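Local coordinates for protein ParA (Salmonella enterica subsp. enterica serovar Newport str. SL317, PDB 3EZF) that probably acts as a plasmid-partition ATPase that also binds DNA through a winged helix-turn-helix domain and regulates transcription under ADP control, at residues Gln62-Asn75 with Tyr85-Arg99. Residues are numbered along the deposited sequence; the frame is centred on the assembly and turned at random.
Sequences QAIKEMEEDGYQFN and YALTIQNVIDIYAHR. Unlike the reference sequence in segment 62-75: Glu69 (reference Asp), Asp70 (reference Gly), Gln73 (reference Glu). With SO4 (sulfate ion), chain H.
In the winged helix-turn-helix domain of ParA, residues 62-69 of helix 57-69 and the loop that follows pack against Tyr85-Arg99, with helix 89-98 crossing the 62-69 piece at 88°. Ile95 sits at the centre: its CG2 meets Ala63 CB at 3.8 Å, while CG1 lies against Met67 SD and Phe74 CE1. Within 62-75, Tyr72 CE2 and Ile64 CG1 lie over opposite faces of the Phe74 ring, both offset toward its rim; across the contact, Leu87 CD2 approaches Phe74 CD1 obliquely. Met67, bent at chi3 (91°), lays its CE over the centre of the Tyr72 ring. With CG anti to the backbone N (chi1 -162°), Tyr72 donates its OH to the anti lone pair of Asp94 OD2 at 2.7 Å. Asn91 OD1 accepts hydrogen bonds from Asn75 N (3.3 Å) and Thr88 N, from opposite faces of the Asn91 amide plane, tying the loop to the Thr88-Asn91 capping box. Asn75 ND2 donates to Ala86 O, and Ala86 N to Asn75 O. Just before Ala86, Tyr85 OH donates to Glu68 OE2 from above the carboxylate plane. Arg99 and Arg58 of helix 57-69 bind a sulfate, probably from the crystallisation liquor. Leu87 pairs by backbone with Phe44 of strand 43-44 and packs on Val49 of helix 46-50.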
# COMPACT_ATOMS: atom_id res chain seq x y z
N GLN A 62 36.68 -22.56 -27.06
CA GLN A 62 36.80 -24.00 -27.12
C GLN A 62 35.45 -24.63 -26.85
O GLN A 62 35.09 -25.62 -27.47
CB GLN A 62 37.81 -24.48 -26.08
CG GLN A 62 38.18 -25.93 -26.19
CD GLN A 62 39.02 -26.38 -25.00
OE1 GLN A 62 40.06 -25.79 -24.70
NE2 GLN A 62 38.56 -27.43 -24.32
N ALA A 63 34.71 -24.06 -25.92
CA ALA A 63 33.37 -24.55 -25.58
C ALA A 63 32.48 -24.43 -26.82
O ALA A 63 31.82 -25.40 -27.21
CB ALA A 63 32.78 -23.74 -24.44
N ILE A 64 32.48 -23.25 -27.44
CA ILE A 64 31.67 -23.03 -28.63
C ILE A 64 32.06 -23.96 -29.76
O ILE A 64 31.20 -24.61 -30.35
CB ILE A 64 31.75 -21.56 -29.09
CG1 ILE A 64 30.98 -20.68 -28.10
CG2 ILE A 64 31.19 -21.41 -30.49
CD1 ILE A 64 30.84 -19.25 -28.51
N LYS A 65 33.36 -24.05 -30.05
CA LYS A 65 33.86 -24.93 -31.11
C LYS A 65 33.34 -26.35 -30.85
O LYS A 65 32.64 -26.94 -31.67
CB LYS A 65 35.39 -24.93 -31.11
CG LYS A 65 36.03 -25.99 -32.01
CD LYS A 65 37.48 -26.31 -31.63
CE LYS A 65 38.51 -25.39 -32.28
NZ LYS A 65 38.80 -24.15 -31.51
N GLU A 66 33.69 -26.88 -29.69
CA GLU A 66 33.27 -28.22 -29.33
C GLU A 66 31.76 -28.41 -29.45
O GLU A 66 31.31 -29.37 -30.07
CB GLU A 66 33.72 -28.56 -27.90
CG GLU A 66 35.23 -28.61 -27.71
CD GLU A 66 35.64 -29.18 -26.35
OE1 GLU A 66 36.85 -29.45 -26.18
OE2 GLU A 66 34.76 -29.34 -25.47
N MET A 67 30.99 -27.49 -28.86
CA MET A 67 29.53 -27.57 -28.87
C MET A 67 28.88 -27.53 -30.25
O MET A 67 27.86 -28.18 -30.47
CB MET A 67 28.93 -26.45 -28.01
CG MET A 67 28.89 -26.76 -26.52
SD MET A 67 28.61 -25.28 -25.53
CE MET A 67 26.82 -25.23 -25.40
N GLU A 68 29.45 -26.75 -31.16
CA GLU A 68 28.90 -26.67 -32.51
C GLU A 68 29.33 -27.89 -33.30
O GLU A 68 28.67 -28.28 -34.26
CB GLU A 68 29.39 -25.41 -33.23
CG GLU A 68 28.98 -24.12 -32.60
CD GLU A 68 29.46 -22.95 -33.42
OE1 GLU A 68 30.52 -23.09 -34.06
OE2 GLU A 68 28.78 -21.89 -33.43
N GLU A 69 30.45 -28.48 -32.88
CA GLU A 69 30.98 -29.65 -33.53
C GLU A 69 29.89 -30.74 -33.56
O GLU A 69 29.88 -31.61 -34.44
CB GLU A 69 32.30 -30.10 -32.85
CG GLU A 69 33.46 -30.27 -33.90
CD GLU A 69 34.85 -29.65 -33.49
OE1 GLU A 69 35.52 -30.11 -32.52
OE2 GLU A 69 35.28 -28.67 -34.15
N ASP A 70 28.92 -30.65 -32.66
CA ASP A 70 27.84 -31.63 -32.65
C ASP A 70 26.46 -31.02 -32.39
O ASP A 70 25.73 -31.44 -31.49
CB ASP A 70 28.13 -32.72 -31.63
CG ASP A 70 27.98 -32.24 -30.21
OD1 ASP A 70 28.39 -31.09 -29.94
OD2 ASP A 70 27.46 -33.01 -29.37
N GLY A 71 26.11 -30.03 -33.21
CA GLY A 71 24.83 -29.36 -33.09
C GLY A 71 24.89 -28.11 -32.25
O GLY A 71 25.95 -27.51 -32.06
N TYR A 72 23.75 -27.72 -31.71
CA TYR A 72 23.65 -26.52 -30.89
C TYR A 72 24.01 -25.29 -31.71
O TYR A 72 25.05 -25.26 -32.36
CB TYR A 72 24.59 -26.59 -29.68
CG TYR A 72 24.22 -25.61 -28.60
CD1 TYR A 72 23.59 -26.03 -27.43
CD2 TYR A 72 24.41 -24.24 -28.78
CE1 TYR A 72 23.17 -25.12 -26.47
CE2 TYR A 72 24.00 -23.31 -27.83
CZ TYR A 72 23.37 -23.76 -26.68
OH TYR A 72 22.93 -22.87 -25.74
N GLN A 73 23.14 -24.28 -31.66
CA GLN A 73 23.30 -23.03 -32.40
C GLN A 73 23.34 -21.84 -31.50
O GLN A 73 22.36 -21.54 -30.82
CB GLN A 73 22.10 -22.81 -33.30
CG GLN A 73 22.35 -22.13 -34.60
CD GLN A 73 21.71 -22.95 -35.65
OE1 GLN A 73 22.07 -24.12 -35.81
NE2 GLN A 73 20.73 -22.39 -36.35
N PHE A 74 24.43 -21.09 -31.54
CA PHE A 74 24.49 -19.91 -30.71
C PHE A 74 23.83 -18.76 -31.46
O PHE A 74 23.75 -18.76 -32.70
CB PHE A 74 25.95 -19.57 -30.36
CG PHE A 74 26.64 -20.62 -29.55
CD1 PHE A 74 26.55 -20.62 -28.16
CD2 PHE A 74 27.36 -21.64 -30.17
CE1 PHE A 74 27.16 -21.62 -27.41
CE2 PHE A 74 27.97 -22.64 -29.43
CZ PHE A 74 27.88 -22.63 -28.05
N ASN A 75 23.33 -17.80 -30.70
CA ASN A 75 22.66 -16.62 -31.24
C ASN A 75 23.71 -15.69 -31.87
O ASN A 75 24.82 -15.56 -31.36
CB ASN A 75 21.93 -15.93 -30.08
CG ASN A 75 20.97 -14.88 -30.53
OD1 ASN A 75 20.07 -15.15 -31.32
ND2 ASN A 75 21.14 -13.67 -30.04
N TYR A 85 28.01 -12.78 -32.79
CA TYR A 85 28.02 -13.85 -31.79
C TYR A 85 27.50 -13.19 -30.53
O TYR A 85 28.25 -12.55 -29.81
CB TYR A 85 29.42 -14.38 -31.52
CG TYR A 85 29.62 -15.83 -31.90
CD1 TYR A 85 30.76 -16.23 -32.60
CD2 TYR A 85 28.66 -16.79 -31.60
CE1 TYR A 85 30.93 -17.55 -33.00
CE2 TYR A 85 28.82 -18.11 -32.00
CZ TYR A 85 29.96 -18.48 -32.70
OH TYR A 85 30.13 -19.77 -33.16
N ALA A 86 26.20 -13.32 -30.30
CA ALA A 86 25.57 -12.72 -29.14
C ALA A 86 24.87 -13.83 -28.41
O ALA A 86 23.70 -14.07 -28.65
CB ALA A 86 24.57 -11.68 -29.57
N LEU A 87 25.60 -14.50 -27.52
CA LEU A 87 25.05 -15.62 -26.76
C LEU A 87 24.02 -15.11 -25.76
O LEU A 87 24.18 -14.02 -25.20
CB LEU A 87 26.15 -16.37 -26.00
CG LEU A 87 27.57 -16.52 -26.55
CD1 LEU A 87 28.28 -17.56 -25.69
CD2 LEU A 87 27.57 -16.97 -28.00
N THR A 88 22.98 -15.91 -25.55
CA THR A 88 21.91 -15.57 -24.61
C THR A 88 22.18 -16.16 -23.24
O THR A 88 23.06 -17.00 -23.07
CB THR A 88 20.59 -16.14 -25.05
OG1 THR A 88 20.68 -17.58 -25.04
CG2 THR A 88 20.24 -15.65 -26.44
N ILE A 89 21.39 -15.74 -22.26
CA ILE A 89 21.53 -16.25 -20.90
C ILE A 89 21.56 -17.77 -20.93
O ILE A 89 22.22 -18.39 -20.10
CB ILE A 89 20.34 -15.80 -19.99
CG1 ILE A 89 20.31 -14.27 -19.86
CG2 ILE A 89 20.46 -16.46 -18.62
CD1 ILE A 89 21.48 -13.70 -19.13
N GLN A 90 20.84 -18.38 -21.88
CA GLN A 90 20.80 -19.84 -21.97
C GLN A 90 22.05 -20.40 -22.59
O GLN A 90 22.55 -21.43 -22.17
CB GLN A 90 19.60 -20.35 -22.77
CG GLN A 90 18.51 -21.02 -21.93
CD GLN A 90 19.01 -22.19 -21.10
OE1 GLN A 90 18.59 -22.37 -19.96
NE2 GLN A 90 19.89 -22.99 -21.67
N ASN A 91 22.54 -19.72 -23.63
CA ASN A 91 23.77 -20.12 -24.30
C ASN A 91 24.90 -20.19 -23.26
O ASN A 91 25.62 -21.19 -23.16
CB ASN A 91 24.12 -19.11 -25.39
CG ASN A 91 23.09 -19.08 -26.51
OD1 ASN A 91 23.19 -18.28 -27.46
ND2 ASN A 91 22.10 -19.95 -26.41
N VAL A 92 25.04 -19.11 -22.47
CA VAL A 92 26.04 -19.02 -21.42
C VAL A 92 25.86 -20.16 -20.40
O VAL A 92 26.84 -20.79 -19.99
CB VAL A 92 25.93 -17.67 -20.67
CG1 VAL A 92 26.93 -17.63 -19.49
CG2 VAL A 92 26.20 -16.53 -21.63
N ILE A 93 24.62 -20.40 -19.98
CA ILE A 93 24.33 -21.46 -19.04
C ILE A 93 24.68 -22.81 -19.64
O ILE A 93 25.17 -23.70 -18.96
CB ILE A 93 22.85 -21.48 -18.65
CG1 ILE A 93 22.54 -20.22 -17.84
CG2 ILE A 93 22.51 -22.76 -17.89
CD1 ILE A 93 21.07 -20.00 -17.60
N ASP A 94 24.43 -22.96 -20.93
CA ASP A 94 24.74 -24.21 -21.60
C ASP A 94 26.25 -24.42 -21.76
O ASP A 94 26.72 -25.56 -21.81
CB ASP A 94 24.03 -24.29 -22.95
CG ASP A 94 22.54 -24.57 -22.80
OD1 ASP A 94 22.13 -25.26 -21.84
OD2 ASP A 94 21.77 -24.11 -23.67
N ILE A 95 27.01 -23.32 -21.84
CA ILE A 95 28.46 -23.42 -21.96
C ILE A 95 28.99 -23.87 -20.61
O ILE A 95 29.92 -24.67 -20.54
CB ILE A 95 29.12 -22.07 -22.34
CG1 ILE A 95 29.02 -21.84 -23.85
CG2 ILE A 95 30.58 -22.06 -21.89
CD1 ILE A 95 29.52 -20.50 -24.29
N TYR A 96 28.40 -23.33 -19.55
CA TYR A 96 28.80 -23.68 -18.18
C TYR A 96 28.44 -25.13 -17.94
O TYR A 96 29.09 -25.84 -17.16
CB TYR A 96 28.07 -22.82 -17.14
CG TYR A 96 28.71 -21.50 -16.81
CD1 TYR A 96 28.08 -20.30 -17.12
CD2 TYR A 96 29.92 -21.45 -16.12
CE1 TYR A 96 28.64 -19.09 -16.77
CE2 TYR A 96 30.50 -20.23 -15.76
CZ TYR A 96 29.86 -19.05 -16.08
OH TYR A 96 30.42 -17.83 -15.74
N ALA A 97 27.38 -25.58 -18.61
CA ALA A 97 26.92 -26.96 -18.45
C ALA A 97 27.86 -27.88 -19.22
O ALA A 97 28.21 -28.97 -18.76
CB ALA A 97 25.49 -27.10 -18.95
N HIS A 98 28.26 -27.44 -20.41
CA HIS A 98 29.17 -28.24 -21.21
C HIS A 98 30.49 -28.35 -20.45
O HIS A 98 31.12 -29.40 -20.44
CB HIS A 98 29.38 -27.56 -22.55
CG HIS A 98 30.33 -28.28 -23.44
ND1 HIS A 98 31.22 -27.61 -24.26
CD2 HIS A 98 30.56 -29.60 -23.62
CE1 HIS A 98 31.96 -28.50 -24.90
NE2 HIS A 98 31.59 -29.71 -24.53
N ARG A 99 30.89 -27.27 -19.80
CA ARG A 99 32.13 -27.23 -19.02
C ARG A 99 31.95 -28.02 -17.72
O ARG A 99 32.79 -27.94 -16.81
CB ARG A 99 32.49 -25.78 -18.70
CG ARG A 99 33.84 -25.35 -19.23
CD ARG A 99 34.02 -25.84 -20.65
NE ARG A 99 35.36 -25.59 -21.18
CZ ARG A 99 36.49 -25.81 -20.52
NH1 ARG A 99 36.47 -26.29 -19.28
NH2 ARG A 99 37.65 -25.55 -21.11
S SO4 H . 40.68 -27.19 -18.96
O1 SO4 H . 40.70 -27.71 -20.35
O2 SO4 H . 40.73 -28.32 -18.01
O3 SO4 H . 39.44 -26.43 -18.75
O4 SO4 H . 41.84 -26.31 -18.73